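Local coordinates for protein chitosanase (PDB 6X2Q) that probably hydrolyses chitosan as a glycoside hydrolase of family 46, and here holds a chain of glucosamine units in its cleft, at residues A[213-216]-A[217-221]; A[131-134]-A[135-138]; A[139-142]-A[143-146]; A[12-15]-A[16-20]; A[195-198]-A[199-202]. All coordinates share one frame; numbering follows the deposited sequence.

Contact 1: residues A[213-216]-A[217-221]; sequences SLMK and LLKQG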
# COMPACT_ATOMS: atom_id res chain seq x y z
N SER A 213 -11.09 10.13 0.96
CA SER A 213 -11.55 9.82 -0.40
C SER A 213 -12.34 8.51 -0.43
O SER A 213 -13.39 8.43 -1.08
CB SER A 213 -10.37 9.74 -1.36
OG SER A 213 -9.77 11.00 -1.53
N LEU A 214 -11.86 7.47 0.25
CA LEU A 214 -12.63 6.23 0.32
C LEU A 214 -13.96 6.45 1.02
O LEU A 214 -14.98 5.86 0.64
CB LEU A 214 -11.81 5.16 1.03
CG LEU A 214 -10.47 4.77 0.39
CD1 LEU A 214 -9.62 3.96 1.38
CD2 LEU A 214 -10.70 3.99 -0.88
N MET A 215 -13.98 7.27 2.08
CA MET A 215 -15.23 7.59 2.76
C MET A 215 -16.18 8.34 1.83
O MET A 215 -17.40 8.12 1.86
CB MET A 215 -14.95 8.41 4.02
CG MET A 215 -16.19 8.74 4.83
SD MET A 215 -16.87 7.27 5.64
CE MET A 215 -15.72 7.04 6.99
N LYS A 216 -15.65 9.25 1.01
CA LYS A 216 -16.48 9.99 0.07
C LYS A 216 -17.16 9.04 -0.92
O LYS A 216 -18.38 9.10 -1.13
CB LYS A 216 -15.62 11.05 -0.64
CG LYS A 216 -16.34 11.93 -1.66
CD LYS A 216 -15.36 12.63 -2.63
CE LYS A 216 -14.95 11.72 -3.82
NZ LYS A 216 -14.23 12.46 -4.92
N LEU A 217 -16.38 8.11 -1.50
CA LEU A 217 -16.97 7.10 -2.38
C LEU A 217 -18.03 6.29 -1.66
O LEU A 217 -19.08 5.96 -2.23
CB LEU A 217 -15.88 6.16 -2.94
CG LEU A 217 -14.77 6.82 -3.77
CD1 LEU A 217 -13.79 5.80 -4.30
CD2 LEU A 217 -15.36 7.64 -4.91
N LEU A 218 -17.78 5.94 -0.39
CA LEU A 218 -18.78 5.18 0.35
C LEU A 218 -20.04 6.01 0.56
O LEU A 218 -21.15 5.50 0.36
CB LEU A 218 -18.20 4.70 1.68
CG LEU A 218 -19.19 3.99 2.61
CD1 LEU A 218 -19.82 2.77 1.92
CD2 LEU A 218 -18.49 3.58 3.90
N LYS A 219 -19.90 7.29 0.92
CA LYS A 219 -21.09 8.11 1.18
C LYS A 219 -21.87 8.41 -0.10
O LYS A 219 -23.08 8.65 -0.03
CB LYS A 219 -20.70 9.42 1.86
CG LYS A 219 -20.86 9.36 3.37
CD LYS A 219 -19.71 10.03 4.07
CE LYS A 219 -19.79 11.53 3.95
NZ LYS A 219 -18.94 12.18 5.00
N GLN A 220 -21.21 8.45 -1.25
CA GLN A 220 -21.90 8.66 -2.51
C GLN A 220 -22.46 7.37 -3.10
O GLN A 220 -22.98 7.39 -4.22
CB GLN A 220 -20.97 9.33 -3.51
CG GLN A 220 -20.55 10.71 -3.08
CD GLN A 220 -19.50 11.28 -4.00
OE1 GLN A 220 -18.75 10.53 -4.63
NE2 GLN A 220 -19.45 12.60 -4.09
N GLY A 221 -22.37 6.26 -2.37
CA GLY A 221 -22.92 5.02 -2.86
C GLY A 221 -22.13 4.34 -3.97
O GLY A 221 -22.64 3.40 -4.58
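S213 to K216 hold L217 to Q220 through a run of main-chain hydrogen bonds that forms the closing turns of helix 209-219. L217 N reaches S213 O at 3.0 Å in a nearly straight bond (170° at the hydrogen). L218 N to L214 O and K219 N to M215 O follow, and Q220 N meets K216 O at 2.9 Å. A Schellman motif then ends the helix: G221, with a phi of 74°, is its C-prime residue, and G221 N turns back to L218 O at 3.1 Å, while the amide of the residue after G221 bonds L217 O.

Among the side chains, M215 slants across K219 and K216 across Q220. M215 CG touches K219 CD at 3.8 Å, and the bend at chi2 (70°) brings SD to 4.4 Å from L218 CD2. K216 CG lies 4.0 Å from Q220 CD. A carbon also meets a carbonyl oxygen here, Q220 CG folding to 3.3 Å from K216 O.

The polar ends leave the turn: K216 NZ bonds R230 O in strand 229-231, and S213 OG bonds T233 OG1. L214, L217 and L218 pack on helix 134-147, M215 on helix 177-193, and S213 and L214 on F18 of helix 5-20.

Contact 2: residues A[131-134]-A[135-138]; sequences AQMP and LTLL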
# COMPACT_ATOMS: atom_id res chain seq x y z
N ALA A 131 -16.43 -10.00 2.63
CA ALA A 131 -16.62 -8.70 1.99
C ALA A 131 -16.85 -8.88 0.49
O ALA A 131 -16.12 -9.62 -0.18
CB ALA A 131 -15.41 -7.80 2.23
N GLN A 132 -17.85 -8.18 -0.05
CA GLN A 132 -18.17 -8.35 -1.45
C GLN A 132 -18.27 -7.05 -2.24
O GLN A 132 -18.36 -7.12 -3.48
CB GLN A 132 -19.48 -9.14 -1.59
CG GLN A 132 -19.30 -10.58 -1.12
CD GLN A 132 -20.41 -11.48 -1.55
OE1 GLN A 132 -21.44 -11.55 -0.89
NE2 GLN A 132 -20.21 -12.19 -2.66
N MET A 133 -18.26 -5.91 -1.60
CA MET A 133 -18.31 -4.69 -2.39
C MET A 133 -16.90 -4.34 -2.88
O MET A 133 -15.95 -4.38 -2.09
CB MET A 133 -18.88 -3.54 -1.57
CG MET A 133 -20.18 -3.89 -0.83
SD MET A 133 -20.97 -2.43 -0.09
CE MET A 133 -19.72 -1.97 1.13
N PRO A 134 -16.74 -4.03 -4.16
CA PRO A 134 -15.41 -3.63 -4.65
C PRO A 134 -14.74 -2.53 -3.84
O PRO A 134 -13.50 -2.55 -3.67
CB PRO A 134 -15.71 -3.19 -6.08
CG PRO A 134 -16.90 -4.04 -6.49
CD PRO A 134 -17.73 -4.18 -5.24
N LEU A 135 -15.52 -1.58 -3.32
CA LEU A 135 -14.96 -0.49 -2.52
C LEU A 135 -14.28 -1.02 -1.26
O LEU A 135 -13.20 -0.56 -0.88
CB LEU A 135 -16.05 0.52 -2.14
CG LEU A 135 -15.62 1.66 -1.22
CD1 LEU A 135 -14.62 2.53 -1.96
CD2 LEU A 135 -16.80 2.51 -0.77
N THR A 136 -14.91 -2.00 -0.59
CA THR A 136 -14.28 -2.64 0.56
C THR A 136 -12.95 -3.30 0.18
O THR A 136 -11.98 -3.23 0.94
CB THR A 136 -15.24 -3.66 1.17
OG1 THR A 136 -16.50 -3.03 1.36
CG2 THR A 136 -14.76 -4.15 2.54
N LEU A 137 -12.89 -3.94 -1.00
CA LEU A 137 -11.64 -4.55 -1.44
C LEU A 137 -10.57 -3.50 -1.67
O LEU A 137 -9.40 -3.69 -1.29
CB LEU A 137 -11.87 -5.37 -2.72
CG LEU A 137 -12.39 -6.81 -2.60
CD1 LEU A 137 -13.49 -6.94 -1.56
CD2 LEU A 137 -12.89 -7.35 -3.96
N LEU A 138 -10.95 -2.38 -2.28
CA LEU A 138 -10.00 -1.30 -2.50
C LEU A 138 -9.49 -0.77 -1.16
O LEU A 138 -8.28 -0.62 -0.97
CB LEU A 138 -10.69 -0.21 -3.31
CG LEU A 138 -9.90 1.09 -3.45
CD1 LEU A 138 -8.61 0.85 -4.23
CD2 LEU A 138 -10.75 2.13 -4.15
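The flat groups between M133 and L137 and between P134 and L138 are peptide carbonyls, with no aromatic ring involved: L137 N approaches M133 O in the carbonyl plane, and L138 N approaches P134 O with a tilt of 15°. The first bond is long, 3.3 Å from L137 N to M133 O, the second 2.9 Å from L138 N to P134 O. Together they open helix 134-147, with M133 at the N-cap position and P134, which has no N-H to offer, in the first turn.

The side chains close over this start. A131 CB lies 3.7 Å from T136 CG2 and, more loosely, 4.3 Å from L137 CD1, which also comes to 3.6 Å from M133 O. M133 runs out beside the turn: its CG stands anti to the carbonyl carbon (chi1 -48°) and the bend at chi3 carries CE to 3.4 Å from T136 OG1. The threonine is thus split, its methyl branch facing A131 and its oxygen branch facing the methionine methyl.

That oxygen is satisfied by E177, which bonds T136 OG1 and also the amides of Q132 and M133. One carboxylate therefore gathers three donors, with the A131 methyl against E177 as well; these donors and the N-terminal end of the helix would probably steady its negative charge.

Contact 3: residues A[139-142]-A[143-146]; sequences ALYD and AIIQ. With GCS (2-amino-2-deoxy-beta-D-glucopyranose), chain C; GCS (2-amino-2-deoxy-beta-D-glucopyranose), chain B.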
# COMPACT_ATOMS: atom_id res chain seq x y z
N ALA A 139 -10.40 -0.57 -0.20
CA ALA A 139 -10.00 -0.05 1.10
C ALA A 139 -9.06 -1.01 1.81
O ALA A 139 -8.10 -0.58 2.46
CB ALA A 139 -11.24 0.20 1.96
N LEU A 140 -9.32 -2.32 1.72
CA LEU A 140 -8.40 -3.26 2.34
C LEU A 140 -7.06 -3.28 1.62
O LEU A 140 -6.01 -3.46 2.26
CB LEU A 140 -8.99 -4.67 2.36
CG LEU A 140 -10.25 -4.81 3.20
CD1 LEU A 140 -10.93 -6.15 2.91
CD2 LEU A 140 -9.94 -4.67 4.68
N TYR A 141 -7.07 -3.08 0.31
CA TYR A 141 -5.83 -3.17 -0.46
C TYR A 141 -4.96 -1.94 -0.21
O TYR A 141 -3.74 -2.06 -0.02
CB TYR A 141 -6.18 -3.32 -1.93
CG TYR A 141 -5.01 -3.36 -2.88
CD1 TYR A 141 -3.85 -4.07 -2.59
CD2 TYR A 141 -5.09 -2.70 -4.10
CE1 TYR A 141 -2.80 -4.10 -3.50
CE2 TYR A 141 -4.07 -2.72 -5.00
CZ TYR A 141 -2.93 -3.42 -4.70
OH TYR A 141 -1.92 -3.42 -5.63
N ASP A 142 -5.58 -0.76 -0.21
CA ASP A 142 -4.86 0.46 0.12
C ASP A 142 -4.31 0.40 1.53
O ASP A 142 -3.17 0.80 1.78
CB ASP A 142 -5.77 1.66 -0.05
CG ASP A 142 -5.04 2.98 0.16
OD1 ASP A 142 -4.12 3.25 -0.64
OD2 ASP A 142 -5.37 3.73 1.12
N ALA A 143 -5.11 -0.11 2.48
CA ALA A 143 -4.63 -0.19 3.86
C ALA A 143 -3.48 -1.19 4.00
O ALA A 143 -2.52 -0.96 4.75
CB ALA A 143 -5.78 -0.55 4.81
N ILE A 144 -3.55 -2.33 3.29
CA ILE A 144 -2.44 -3.27 3.45
C ILE A 144 -1.14 -2.66 2.91
O ILE A 144 -0.07 -2.92 3.45
CB ILE A 144 -2.76 -4.64 2.79
CG1 ILE A 144 -2.05 -5.77 3.54
CG2 ILE A 144 -2.36 -4.66 1.33
CD1 ILE A 144 -2.41 -7.16 3.08
N ILE A 145 -1.23 -1.79 1.91
CA ILE A 145 -0.02 -1.24 1.31
C ILE A 145 0.66 -0.26 2.26
O ILE A 145 1.89 -0.27 2.41
CB ILE A 145 -0.35 -0.58 -0.04
CG1 ILE A 145 -0.50 -1.66 -1.12
CG2 ILE A 145 0.73 0.45 -0.42
CD1 ILE A 145 -1.20 -1.18 -2.34
N GLN A 146 -0.13 0.60 2.91
CA GLN A 146 0.41 1.63 3.79
C GLN A 146 0.70 1.08 5.19
O GLN A 146 1.71 1.45 5.79
CB GLN A 146 -0.58 2.81 3.87
CG GLN A 146 -0.15 3.94 4.81
CD GLN A 146 -1.02 5.18 4.74
OE1 GLN A 146 -2.25 5.11 4.64
NE2 GLN A 146 -0.39 6.34 4.81
C1 GCS C . 5.52 4.98 3.26
C2 GCS C . 4.66 4.92 4.64
C3 GCS C . 4.51 3.33 4.81
C4 GCS C . 4.23 2.47 3.53
C5 GCS C . 4.69 2.79 2.10
C6 GCS C . 3.75 2.43 1.33
N2 GCS C . 5.23 5.54 5.70
O1 GCS C . 5.52 6.33 3.02
O3 GCS C . 3.25 3.25 5.51
O5 GCS C . 5.04 4.23 2.21
O6 GCS C . 3.80 3.14 0.08
C1 GCS B . 4.96 -0.05 4.23
C2 GCS B . 5.89 -1.21 3.95
C3 GCS B . 5.34 -2.45 4.60
C4 GCS B . 5.19 -2.28 6.10
C5 GCS B . 4.57 -0.89 6.29
C6 GCS B . 4.43 -0.40 7.71
N2 GCS B . 6.17 -1.42 2.58
O1 GCS B . 5.31 1.23 3.71
O3 GCS B . 6.24 -3.45 4.33
O4 GCS B . 4.90 -3.29 6.63
O5 GCS B . 5.21 0.12 5.57
O6 GCS B . 5.52 -0.73 8.51
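I145 crosses Y141 obliquely, one turn on, and can be followed from CB outward. CB rests 3.6 Å from D142 O. CG1, anti to the carbonyl carbon (chi1 -79°), passes Y141 O at 3.4 Å, and from there CD1 reaches over one face of the Y141 ring, 3.8 Å from the ring centroid and 24° off the normal, in a CH-pi contact displaced toward CE1. The other branch, CG2, comes to 4.0 Å from C6 of the chain C glucosamine. An alanine at I145 would probably leave the ring face without its CH-pi partner and the sugar C6 without its apolar neighbour.

The backbone beneath is regular helix: A143 N bonds A139 O, I144 N bonds L140 O at 2.9 Å, and Q146 N bonds D142 O. I144 CG2 packs tightly against the same carbonyl oxygen, Y141 O, at 3.2 Å.

D142 forms salt bridges with R210 and R188, and R188 also bonds Q146 OE1. Q146 O accepts O3 of the chain C sugar at 2.4 Å, a length too short to be taken at face value. This part of helix 134-147 is buried near the chain's centre, and I145 and Q146 form its glycan-facing end, the last turn lining the substrate cleft in this member of the lysozyme clan.

Contact 4: residues A[12-15]-A[16-20]; sequences DQII and SIFAN. Unlike the reference sequence in segment 16-20: A19 (reference Glu).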
# COMPACT_ATOMS: atom_id res chain seq x y z
N ASP A 12 -5.39 0.50 -8.77
CA ASP A 12 -3.99 0.89 -8.86
C ASP A 12 -3.85 2.38 -9.12
O ASP A 12 -2.97 3.03 -8.56
CB ASP A 12 -3.27 0.09 -9.95
CG ASP A 12 -3.10 -1.37 -9.58
OD1 ASP A 12 -3.30 -1.72 -8.39
OD2 ASP A 12 -2.75 -2.18 -10.48
N GLN A 13 -4.71 2.93 -9.98
CA GLN A 13 -4.57 4.35 -10.29
C GLN A 13 -4.99 5.22 -9.11
O GLN A 13 -4.40 6.28 -8.88
CB GLN A 13 -5.38 4.69 -11.54
CG GLN A 13 -4.65 4.24 -12.79
CD GLN A 13 -5.43 4.43 -14.08
OE1 GLN A 13 -6.48 5.07 -14.12
NE2 GLN A 13 -4.90 3.87 -15.15
N ILE A 14 -5.98 4.76 -8.34
CA ILE A 14 -6.44 5.50 -7.16
C ILE A 14 -5.37 5.52 -6.08
O ILE A 14 -5.04 6.57 -5.52
CB ILE A 14 -7.75 4.90 -6.62
CG1 ILE A 14 -8.91 5.11 -7.60
CG2 ILE A 14 -8.08 5.47 -5.26
CD1 ILE A 14 -10.16 4.32 -7.24
N ILE A 15 -4.81 4.34 -5.77
CA ILE A 15 -3.79 4.24 -4.74
C ILE A 15 -2.54 4.99 -5.16
O ILE A 15 -1.86 5.62 -4.34
CB ILE A 15 -3.49 2.76 -4.44
CG1 ILE A 15 -4.74 2.13 -3.82
CG2 ILE A 15 -2.24 2.60 -3.54
CD1 ILE A 15 -4.64 0.63 -3.66
N SER A 16 -2.23 4.95 -6.45
CA SER A 16 -1.12 5.74 -6.95
C SER A 16 -1.36 7.23 -6.69
O SER A 16 -0.46 7.95 -6.23
CB SER A 16 -0.91 5.46 -8.44
OG SER A 16 0.25 6.12 -8.90
N ILE A 17 -2.58 7.71 -6.95
CA ILE A 17 -2.92 9.09 -6.64
C ILE A 17 -2.83 9.33 -5.14
O ILE A 17 -2.28 10.34 -4.69
CB ILE A 17 -4.31 9.44 -7.19
CG1 ILE A 17 -4.28 9.55 -8.71
CG2 ILE A 17 -4.83 10.75 -6.57
CD1 ILE A 17 -5.65 9.54 -9.36
N PHE A 18 -3.36 8.40 -4.34
CA PHE A 18 -3.30 8.54 -2.89
C PHE A 18 -1.88 8.83 -2.43
O PHE A 18 -1.66 9.70 -1.58
CB PHE A 18 -3.81 7.27 -2.21
CG PHE A 18 -5.30 7.14 -2.20
CD1 PHE A 18 -6.10 8.17 -2.67
CD2 PHE A 18 -5.90 5.99 -1.72
CE1 PHE A 18 -7.47 8.05 -2.69
CE2 PHE A 18 -7.28 5.87 -1.71
CZ PHE A 18 -8.07 6.91 -2.19
N ALA A 19 -0.92 8.12 -3.00
CA ALA A 19 0.44 8.14 -2.48
C ALA A 19 1.33 9.15 -3.17
O ALA A 19 2.23 9.71 -2.54
CB ALA A 19 1.05 6.75 -2.59
N ASN A 20 1.12 9.41 -4.47
CA ASN A 20 2.05 10.20 -5.26
C ASN A 20 1.37 11.28 -6.10
O ASN A 20 2.04 11.91 -6.92
CB ASN A 20 2.86 9.29 -6.18
CG ASN A 20 3.69 8.30 -5.42
OD1 ASN A 20 3.79 7.13 -5.79
ND2 ASN A 20 4.28 8.75 -4.31
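Helix 5-20 carries this contact in its final turns, where I14 and F18, one turn apart, lie side by side and point the same way. I14 CG2 sits over a face of the F18 ring, 3.7 Å from the centroid and 24° off its normal, a CH-pi contact displaced toward the rim at CZ, 3.4 Å from CG2. F18 CG is anti to the carbonyl carbon (chi1 -78°), which turns the ring back along the helix and places I14 O over a ring face as well. Replacing F18 by a leucine would probably strip the I14 methyl of its aromatic face and open a gap toward the helices the ring touches.

Main-chain bonds run below: F18 N to I14 O at 2.8 Å, then S16 N to D12 O, I17 N to Q13 O and A19 N to I15 O. S16 OG bonds T22 O further along the chain. A19 stands where the reference sequence has glutamate, and the nearest atoms of its side chain and a bound glucosamine are about 5 Å apart.

I15 packs on Y141 and D142 of helix 134-147, and F18 on D142; the F18 ring also faces helix 209-219 at R210, and I14 and I17 rest on L240 of strand 238-240.

Contact 5: residues A[195-198]-A[199-202]; sequences PANL and ETED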
# COMPACT_ATOMS: atom_id res chain seq x y z
N PRO A 195 -0.63 6.96 15.39
CA PRO A 195 -0.01 5.63 15.30
C PRO A 195 0.76 5.28 16.56
O PRO A 195 1.32 6.14 17.24
CB PRO A 195 0.93 5.75 14.08
CG PRO A 195 1.15 7.22 13.89
CD PRO A 195 0.02 7.96 14.53
N ALA A 196 0.76 3.98 16.89
CA ALA A 196 1.62 3.51 17.98
C ALA A 196 3.10 3.69 17.65
O ALA A 196 3.92 3.84 18.56
CB ALA A 196 1.32 2.04 18.29
N ASN A 197 3.47 3.66 16.37
CA ASN A 197 4.85 3.92 15.96
C ASN A 197 4.98 5.42 15.70
O ASN A 197 4.56 5.93 14.66
CB ASN A 197 5.22 3.09 14.74
CG ASN A 197 6.43 3.63 13.98
OD1 ASN A 197 7.45 4.00 14.57
ND2 ASN A 197 6.32 3.65 12.64
N LEU A 198 5.58 6.13 16.65
CA LEU A 198 5.66 7.58 16.58
C LEU A 198 6.55 8.06 15.44
O LEU A 198 6.38 9.19 14.97
CB LEU A 198 6.16 8.14 17.93
CG LEU A 198 5.18 8.01 19.11
CD1 LEU A 198 5.67 8.78 20.34
CD2 LEU A 198 3.76 8.47 18.72
N GLU A 199 7.49 7.23 14.98
CA GLU A 199 8.33 7.62 13.85
C GLU A 199 7.53 7.85 12.56
O GLU A 199 7.97 8.62 11.69
CB GLU A 199 9.40 6.55 13.60
CG GLU A 199 10.28 6.26 14.81
CD GLU A 199 11.65 5.75 14.41
OE1 GLU A 199 12.24 6.33 13.47
OE2 GLU A 199 12.15 4.79 15.05
N THR A 200 6.39 7.18 12.39
CA THR A 200 5.61 7.37 11.16
C THR A 200 4.49 8.40 11.33
O THR A 200 3.65 8.54 10.42
CB THR A 200 5.03 6.04 10.68
OG1 THR A 200 4.69 6.17 9.29
CG2 THR A 200 3.76 5.69 11.49
N GLU A 201 4.48 9.13 12.45
CA GLU A 201 3.33 9.97 12.77
C GLU A 201 3.15 11.10 11.77
O GLU A 201 2.06 11.31 11.25
CB GLU A 201 3.45 10.55 14.18
CG GLU A 201 2.24 11.42 14.54
CD GLU A 201 2.35 12.02 15.92
OE1 GLU A 201 3.07 11.43 16.75
OE2 GLU A 201 1.72 13.08 16.15
N ASP A 202 4.21 11.88 11.54
CA ASP A 202 4.13 12.97 10.57
C ASP A 202 3.74 12.45 9.19
O ASP A 202 2.86 13.01 8.53
CB ASP A 202 5.46 13.71 10.49
CG ASP A 202 5.77 14.53 11.73
OD1 ASP A 202 6.98 14.81 11.95
OD2 ASP A 202 4.82 14.91 12.46
O HOH W 1 6.86 11.24 13.14
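N197 O and L198 O accept T200 N and E201 N, each at 3.2 Å; the bonds link residues three apart, tight turns that put both donors well above the carbonyl planes, as the chain enters helix 201-205.

Among the side chains, N197 leads. Its CG is anti to the backbone N (chi1 160°), which brings OD1 round to 3.3 Å from E199 N in a weak Asx-turn bond, while ND2 lies against the threonine, 3.3 Å from T200 CB. T200 takes the N-cap position without a capping bond of its own: CG2 occupies the crowded position between backbone N and carbonyl carbon and packs 3.8 Å from P195 CB. The proline ring also meets the next residue, P195 CG to E201 CA at 3.7 Å. L198 and E201 run alongside each other on the outside, CD2 of L198 3.6 Å from OE1 of E201. A water donates to L198 O at 2.8 Å and, weakly, to E199 O, and accepts from D202 N, bridging the turn to the helix start.

T200 OG1 is bonded to R37, and T200 touches a bound glucosamine. The helix start thus belongs to the sugar-binding pocket that R37, T200, E203 and W204 share, N197 packing beside that arginine.

From the N terminus the order is contact 4 (12-20), contacts 2 and 3 (131-146), contact 5 (195-202) and contact 1 (213-221). All are local, each spanning one or two turns, so none closes a long loop, and they follow in series without nesting or crossing. Contacts 2 and 3 adjoin along helix 134-147, running from its start to the sugar cleft. That helix joins contacts 1 and 4: L135 and L138 meet L218 and L214 of contact 1, L138 meets I14 and I15 of contact 4, Y141 and D142 meet I15, and D142 meets F18. F18 also reaches S213 of contact 1. Contact 5 touches none of the others, its nearest atoms about 7 Å from contact 3.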